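Local structure of TqaA (Penicillium aethiopicum, 5DLK) at residues A[268-276]-A[453-464]. The protein is a fungal nonribosomal peptide synthetase, represented here by its terminal condensation-like (CT) domain, which probably binds phosphopantetheine-borne peptide and closes it into a ring. Sequence-based numbering, arbitrary orientation. Where two conformers were deposited one is given.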
ATOM      1  N   THR A 268     -12.315  -3.038 -12.718  1.00 16.86           N
ATOM      2  CA  THR A 268     -13.559  -3.770 -12.944  1.00 20.43           C
ATOM      3  C   THR A 268     -14.106  -4.240 -11.598  1.00 22.89           C
ATOM      4  O   THR A 268     -13.361  -4.764 -10.770  1.00 22.09           O
ATOM      5  CB  THR A 268     -13.336  -4.952 -13.907  1.00 19.52           C
ATOM      6  OG1 THR A 268     -12.789  -4.451 -15.140  1.00 21.63           O
ATOM      7  CG2 THR A 268     -14.650  -5.699 -14.182  1.00 22.06           C
ATOM      8  N   PHE A 269     -15.397  -4.015 -11.361  1.00 22.21           N
ATOM      9  CA  PHE A 269     -15.960  -4.230 -10.022  1.00 22.37           C
ATOM     10  C   PHE A 269     -17.099  -5.225 -10.056  1.00 26.58           C
ATOM     11  O   PHE A 269     -17.890  -5.230 -10.996  1.00 22.68           O
ATOM     12  CB  PHE A 269     -16.479  -2.903  -9.430  1.00 24.16           C
ATOM     13  CG  PHE A 269     -15.465  -1.792  -9.421  1.00 27.20           C
ATOM     14  CD1 PHE A 269     -14.567  -1.669  -8.375  1.00 26.27           C
ATOM     15  CD2 PHE A 269     -15.420  -0.854 -10.445  1.00 31.29           C
ATOM     16  CE1 PHE A 269     -13.626  -0.638  -8.353  1.00 27.19           C
ATOM     17  CE2 PHE A 269     -14.484   0.173 -10.427  1.00 27.52           C
ATOM     18  CZ  PHE A 269     -13.590   0.277  -9.375  1.00 28.41           C
ATOM     19  N   LYS A 270     -17.205  -6.040  -9.013  1.00 19.55           N
ATOM     20  CA  LYS A 270     -18.356  -6.930  -8.839  1.00 20.74           C
ATOM     21  C   LYS A 270     -18.694  -7.004  -7.356  1.00 22.41           C
ATOM     22  O   LYS A 270     -17.864  -7.395  -6.537  1.00 21.91           O
ATOM     23  CB  LYS A 270     -18.072  -8.325  -9.406  1.00 21.25           C
ATOM     24  CG  LYS A 270     -19.226  -9.339  -9.286  1.00 27.04           C
ATOM     25  CD  LYS A 270     -20.499  -8.790  -9.907  1.00 29.41           C
ATOM     26  CE  LYS A 270     -21.394  -9.896 -10.470  1.00 39.44           C
ATOM     27  NZ  LYS A 270     -22.077 -10.660  -9.417  1.00 43.36           N
ATOM     28  N   GLY A 271     -19.913  -6.617  -6.994  1.00 20.12           N
ATOM     29  CA  GLY A 271     -20.315  -6.717  -5.600  1.00 20.78           C
ATOM     30  C   GLY A 271     -21.148  -7.952  -5.317  1.00 21.28           C
ATOM     31  O   GLY A 271     -21.988  -8.348  -6.133  1.00 20.41           O
ATOM     32  N   ILE A 272     -20.916  -8.566  -4.162  1.00 16.91           N
ATOM     33  CA  ILE A 272     -21.716  -9.706  -3.722  1.00 18.61           C
ATOM     34  C   ILE A 272     -22.203  -9.489  -2.312  1.00 16.75           C
ATOM     35  O   ILE A 272     -21.673  -8.649  -1.605  1.00 18.47           O
ATOM     36  CB  ILE A 272     -20.927 -11.038  -3.767  1.00 20.40           C
ATOM     37  CG1 ILE A 272     -19.663 -10.947  -2.903  1.00 18.26           C
ATOM     38  CG2 ILE A 272     -20.553 -11.369  -5.184  1.00 20.91           C
ATOM     39  CD1 ILE A 272     -18.933 -12.310  -2.775  1.00 20.83           C
ATOM     40  N   VAL A 273     -23.236 -10.241  -1.921  1.00 17.61           N
ATOM     41  CA  VAL A 273     -23.687 -10.272  -0.543  1.00 16.92           C
ATOM     42  C   VAL A 273     -22.496 -10.590   0.358  1.00 20.69           C
ATOM     43  O   VAL A 273     -21.732 -11.490   0.022  1.00 22.54           O
ATOM     44  CB  VAL A 273     -24.771 -11.324  -0.349  1.00 22.42           C
ATOM     45  CG1 VAL A 273     -25.176 -11.399   1.117  1.00 24.62           C
ATOM     46  CG2 VAL A 273     -25.959 -11.010  -1.268  1.00 21.86           C
ATOM     47  N   PRO A 274     -22.318  -9.838   1.465  1.00 22.25           N
ATOM     48  CA  PRO A 274     -21.166 -10.087   2.347  1.00 20.58           C
ATOM     49  C   PRO A 274     -21.168 -11.534   2.806  1.00 27.04           C
ATOM     50  O   PRO A 274     -22.169 -12.012   3.355  1.00 23.41           O
ATOM     51  CB  PRO A 274     -21.392  -9.124   3.507  1.00 25.31           C
ATOM     52  CG  PRO A 274     -22.088  -7.950   2.850  1.00 24.01           C
ATOM     53  CD  PRO A 274     -23.038  -8.607   1.848  1.00 25.30           C
ATOM     54  N   PRO A 275     -20.077 -12.254   2.520  1.00 22.97           N
ATOM     55  CA  PRO A 275     -20.077 -13.687   2.814  1.00 23.87           C
ATOM     56  C   PRO A 275     -20.191 -13.980   4.297  1.00 22.68           C
ATOM     57  O   PRO A 275     -19.699 -13.223   5.134  1.00 23.53           O
ATOM     58  CB  PRO A 275     -18.722 -14.159   2.275  1.00 26.83           C
ATOM     59  CG  PRO A 275     -18.325 -13.134   1.277  1.00 22.64           C
ATOM     60  CD  PRO A 275     -18.890 -11.836   1.757  1.00 20.28           C
ATOM     61  N   THR A 276     -20.867 -15.081   4.589  1.00 23.49           N
ATOM     62  CA  THR A 276     -20.912 -15.667   5.916  1.00 25.66           C
ATOM     63  C   THR A 276     -19.630 -16.466   6.154  1.00 23.03           C
ATOM     64  O   THR A 276     -19.311 -17.376   5.389  1.00 21.92           O
ATOM     65  CB  THR A 276     -22.137 -16.592   6.070  1.00 26.94           C
ATOM     66  OG1 THR A 276     -23.334 -15.829   5.844  1.00 27.94           O
ATOM     67  CG2 THR A 276     -22.167 -17.214   7.464  1.00 28.79           C
ATOM     68  N   ALA A 453     -13.657 -11.154 -12.415  1.00 17.05           N
ATOM     69  CA  ALA A 453     -14.345 -10.654 -11.226  1.00 20.42           C
ATOM     70  C   ALA A 453     -15.608 -11.473 -10.941  1.00 19.95           C
ATOM     71  O   ALA A 453     -15.929 -11.765  -9.782  1.00 18.45           O
ATOM     72  CB  ALA A 453     -14.687  -9.148 -11.388  1.00 21.54           C
ATOM     73  N   ASN A 454     -16.324 -11.841 -12.001  1.00 17.31           N
ATOM     74  CA  ASN A 454     -17.519 -12.666 -11.865  1.00 18.13           C
ATOM     75  C   ASN A 454     -17.225 -14.051 -11.303  1.00 18.06           C
ATOM     76  O   ASN A 454     -17.912 -14.514 -10.399  1.00 18.47           O
ATOM     77  CB  ASN A 454     -18.217 -12.810 -13.216  1.00 21.20           C
ATOM     78  CG  ASN A 454     -19.035 -11.573 -13.570  1.00 33.43           C
ATOM     79  OD1 ASN A 454     -19.295 -10.728 -12.709  1.00 32.96           O
ATOM     80  ND2 ASN A 454     -19.430 -11.458 -14.833  1.00 30.46           N
ATOM     81  N   ASN A 455     -16.222 -14.711 -11.866  1.00 18.03           N
ATOM     82  CA  ASN A 455     -15.884 -16.076 -11.432  1.00 16.47           C
ATOM     83  C   ASN A 455     -15.402 -16.123  -9.978  1.00 18.11           C
ATOM     84  O   ASN A 455     -15.844 -16.962  -9.190  1.00 17.93           O
ATOM     85  CB  ASN A 455     -14.790 -16.670 -12.318  1.00 18.68           C
ATOM     86  CG  ASN A 455     -15.254 -16.964 -13.735  1.00 29.29           C
ATOM     87  OD1 ASN A 455     -14.421 -17.191 -14.614  1.00 32.89           O
ATOM     88  ND2 ASN A 455     -16.565 -16.921 -13.976  1.00 23.38           N
ATOM     89  N   ILE A 456     -14.469 -15.235  -9.650  1.00 17.86           N
ATOM     90  CA  ILE A 456     -13.938 -15.157  -8.287  1.00 17.38           C
ATOM     91  C   ILE A 456     -15.070 -14.884  -7.298  1.00 16.70           C
ATOM     92  O   ILE A 456     -15.183 -15.558  -6.282  1.00 15.05           O
ATOM     93  CB  ILE A 456     -12.861 -14.046  -8.140  1.00 17.04           C
ATOM     94  CG1 ILE A 456     -11.627 -14.342  -9.010  1.00 22.16           C
ATOM     95  CG2 ILE A 456     -12.438 -13.890  -6.680  1.00 20.01           C
ATOM     96  CD1 ILE A 456     -10.907 -15.650  -8.659  1.00 21.71           C
ATOM     97  N   SER A 457     -15.925 -13.907  -7.605  1.00 16.44           N
ATOM     98  CA  SER A 457     -17.023 -13.608  -6.695  0.70 18.56           C
ATOM     99  C   SER A 457     -18.003 -14.788  -6.580  1.00 18.65           C
ATOM    100  O   SER A 457     -18.501 -15.052  -5.487  1.00 17.16           O
ATOM    101  CB  SER A 457     -17.749 -12.322  -7.125  0.70 19.58           C
ATOM    102  OG  SER A 457     -18.370 -12.483  -8.381  0.70 18.74           O
ATOM    103  N   ALA A 458     -18.249 -15.506  -7.676  1.00 16.79           N
ATOM    104  CA  ALA A 458     -19.150 -16.658  -7.652  1.00 17.40           C
ATOM    105  C   ALA A 458     -18.626 -17.769  -6.745  1.00 17.88           C
ATOM    106  O   ALA A 458     -19.386 -18.407  -6.012  1.00 16.96           O
ATOM    107  CB  ALA A 458     -19.368 -17.204  -9.073  1.00 18.76           C
ATOM    108  N   ILE A 459     -17.324 -18.015  -6.829  1.00 14.83           N
ATOM    109  CA  ILE A 459     -16.690 -19.026  -5.970  1.00 13.04           C
ATOM    110  C   ILE A 459     -16.761 -18.622  -4.509  1.00 14.78           C
ATOM    111  O   ILE A 459     -17.089 -19.456  -3.654  1.00 15.99           O
ATOM    112  CB  ILE A 459     -15.216 -19.267  -6.380  1.00 15.71           C
ATOM    113  CG1 ILE A 459     -15.154 -19.825  -7.805  1.00 18.91           C
ATOM    114  CG2 ILE A 459     -14.537 -20.270  -5.394  1.00 14.11           C
ATOM    115  CD1 ILE A 459     -13.823 -19.549  -8.483  1.00 20.11           C
ATOM    116  N   ILE A 460     -16.478 -17.355  -4.208  1.00 12.75           N
ATOM    117  CA  ILE A 460     -16.564 -16.877  -2.823  1.00 14.58           C
ATOM    118  C   ILE A 460     -17.968 -17.143  -2.258  1.00 16.59           C
ATOM    119  O   ILE A 460     -18.131 -17.666  -1.153  1.00 16.06           O
ATOM    120  CB  ILE A 460     -16.247 -15.376  -2.727  1.00 15.34           C
ATOM    121  CG1 ILE A 460     -14.753 -15.120  -3.026  1.00 14.30           C
ATOM    122  CG2 ILE A 460     -16.586 -14.851  -1.337  1.00 15.19           C
ATOM    123  CD1 ILE A 460     -14.391 -13.615  -3.190  1.00 17.36           C
ATOM    124  N   THR A 461     -18.985 -16.734  -3.015  1.00 17.63           N
ATOM    125  CA  THR A 461     -20.357 -16.961  -2.548  1.00 16.80           C
ATOM    126  C   THR A 461     -20.690 -18.456  -2.419  1.00 18.46           C
ATOM    127  O   THR A 461     -21.361 -18.869  -1.480  1.00 19.81           O
ATOM    128  CB  THR A 461     -21.369 -16.288  -3.478  1.00 20.67           C
ATOM    129  OG1 THR A 461     -21.155 -14.876  -3.429  1.00 17.82           O
ATOM    130  CG2 THR A 461     -22.784 -16.604  -3.026  1.00 19.90           C
ATOM    131  N   LYS A 462     -20.203 -19.270  -3.346  1.00 17.30           N
ATOM    132  CA  LYS A 462     -20.465 -20.706  -3.259  1.00 17.55           C
ATOM    133  C   LYS A 462     -19.807 -21.313  -2.010  1.00 19.95           C
ATOM    134  O   LYS A 462     -20.416 -22.117  -1.300  1.00 18.22           O
ATOM    135  CB  LYS A 462     -19.979 -21.403  -4.526  1.00 21.96           C
ATOM    136  CG  LYS A 462     -20.405 -22.862  -4.635  1.00 34.33           C
ATOM    137  CD  LYS A 462     -20.508 -23.300  -6.096  1.00 40.84           C
ATOM    138  CE  LYS A 462     -21.463 -22.402  -6.876  1.00 40.19           C
ATOM    139  NZ  LYS A 462     -21.650 -22.869  -8.283  1.00 39.43           N
ATOM    140  N   PHE A 463     -18.567 -20.918  -1.745  1.00 16.52           N
ATOM    141  CA  PHE A 463     -17.857 -21.390  -0.552  1.00 18.63           C
ATOM    142  C   PHE A 463     -18.622 -21.039   0.725  1.00 20.05           C
ATOM    143  O   PHE A 463     -18.749 -21.859   1.639  1.00 21.37           O
ATOM    144  CB  PHE A 463     -16.457 -20.780  -0.485  1.00 17.70           C
ATOM    145  CG  PHE A 463     -15.426 -21.444  -1.388  1.00 16.20           C
ATOM    146  CD1 PHE A 463     -15.762 -22.461  -2.252  1.00 16.64           C
ATOM    147  CD2 PHE A 463     -14.097 -21.018  -1.338  1.00 18.56           C
ATOM    148  CE1 PHE A 463     -14.801 -23.048  -3.087  1.00 16.79           C
ATOM    149  CE2 PHE A 463     -13.124 -21.604  -2.144  1.00 18.14           C
ATOM    150  CZ  PHE A 463     -13.460 -22.617  -3.007  1.00 15.45           C
ATOM    151  N   SER A 464     -19.128 -19.811   0.763  1.00 18.98           N
ATOM    152  CA  SER A 464     -19.851 -19.263   1.900  1.00 21.09           C
ATOM    153  C   SER A 464     -21.175 -19.997   2.124  1.00 22.82           C
ATOM    154  O   SER A 464     -21.551 -20.331   3.258  1.00 23.37           O
ATOM    155  CB  SER A 464     -20.108 -17.763   1.654  1.00 25.56           C
ATOM    156  OG  SER A 464     -21.014 -17.223   2.597  1.00 33.68           O
TER
HETATM  157  O   HOH W   1     -21.089 -13.410  -8.285  1.00 37.97           O
HETATM  158  O   HOH W   2     -21.652 -13.977  -0.814  1.00 23.91           O
HETATM  159  O   HOH W   3     -20.155 -20.020   5.508  1.00 26.94           O
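In the C-terminal lobe of this condensation-type domain, an edge strand of the six-stranded mixed sheet, 265-272, is covered by helix 446-465: Ile-272 rests on Ser-457, Ile-460 and Thr-461, and Lys-270 on Ala-453, Asn-454 and Ser-457. The axes of 268-272 and 453-464 run nearly parallel, approaching to 8.4 Å at 20°. Ile-272 reaches the helix with both branches: CG2 lands on CB of Ser-457 at 3.5 Å, while CD1 fits between CG2 of Ile-460 and the hydroxyl of Thr-461, the two isoleucine side chains crossing at about a right angle. Pro-275 adds its CG to the same methyl, CG2 of Ile-460, at 3.6 Å, and its ring also leans on Leu-286 of helix 283-299. Lys-270 lies with its aliphatic part against the helix, CB on CB of Ala-453 and CE near OD1 of Asn-454; bends at chi2 and chi4 let NZ share a water with the hydroxyl of Ser-457 in the conformer given here. Further along, a second water joins Val-273 O to Thr-461 OG1. Beyond the strand, Ser-464 OG, swung away from its own N (chi1 169°), accepts the N-H of Thr-276 at 2.9 Å in a bent bond of 135°, and a third water links Thr-276 O with Ser-464 O. Replacing Ser-464 by an alanine would probably leave the Thr-276 N-H without this acceptor and the loop held less firmly. Strand 265-272 pairs antiparallel with strand 433-440, which leads into helix 446-465, a helix packed on a mixed sheet as in the chloramphenicol acetyltransferase-like lobes of condensation domains.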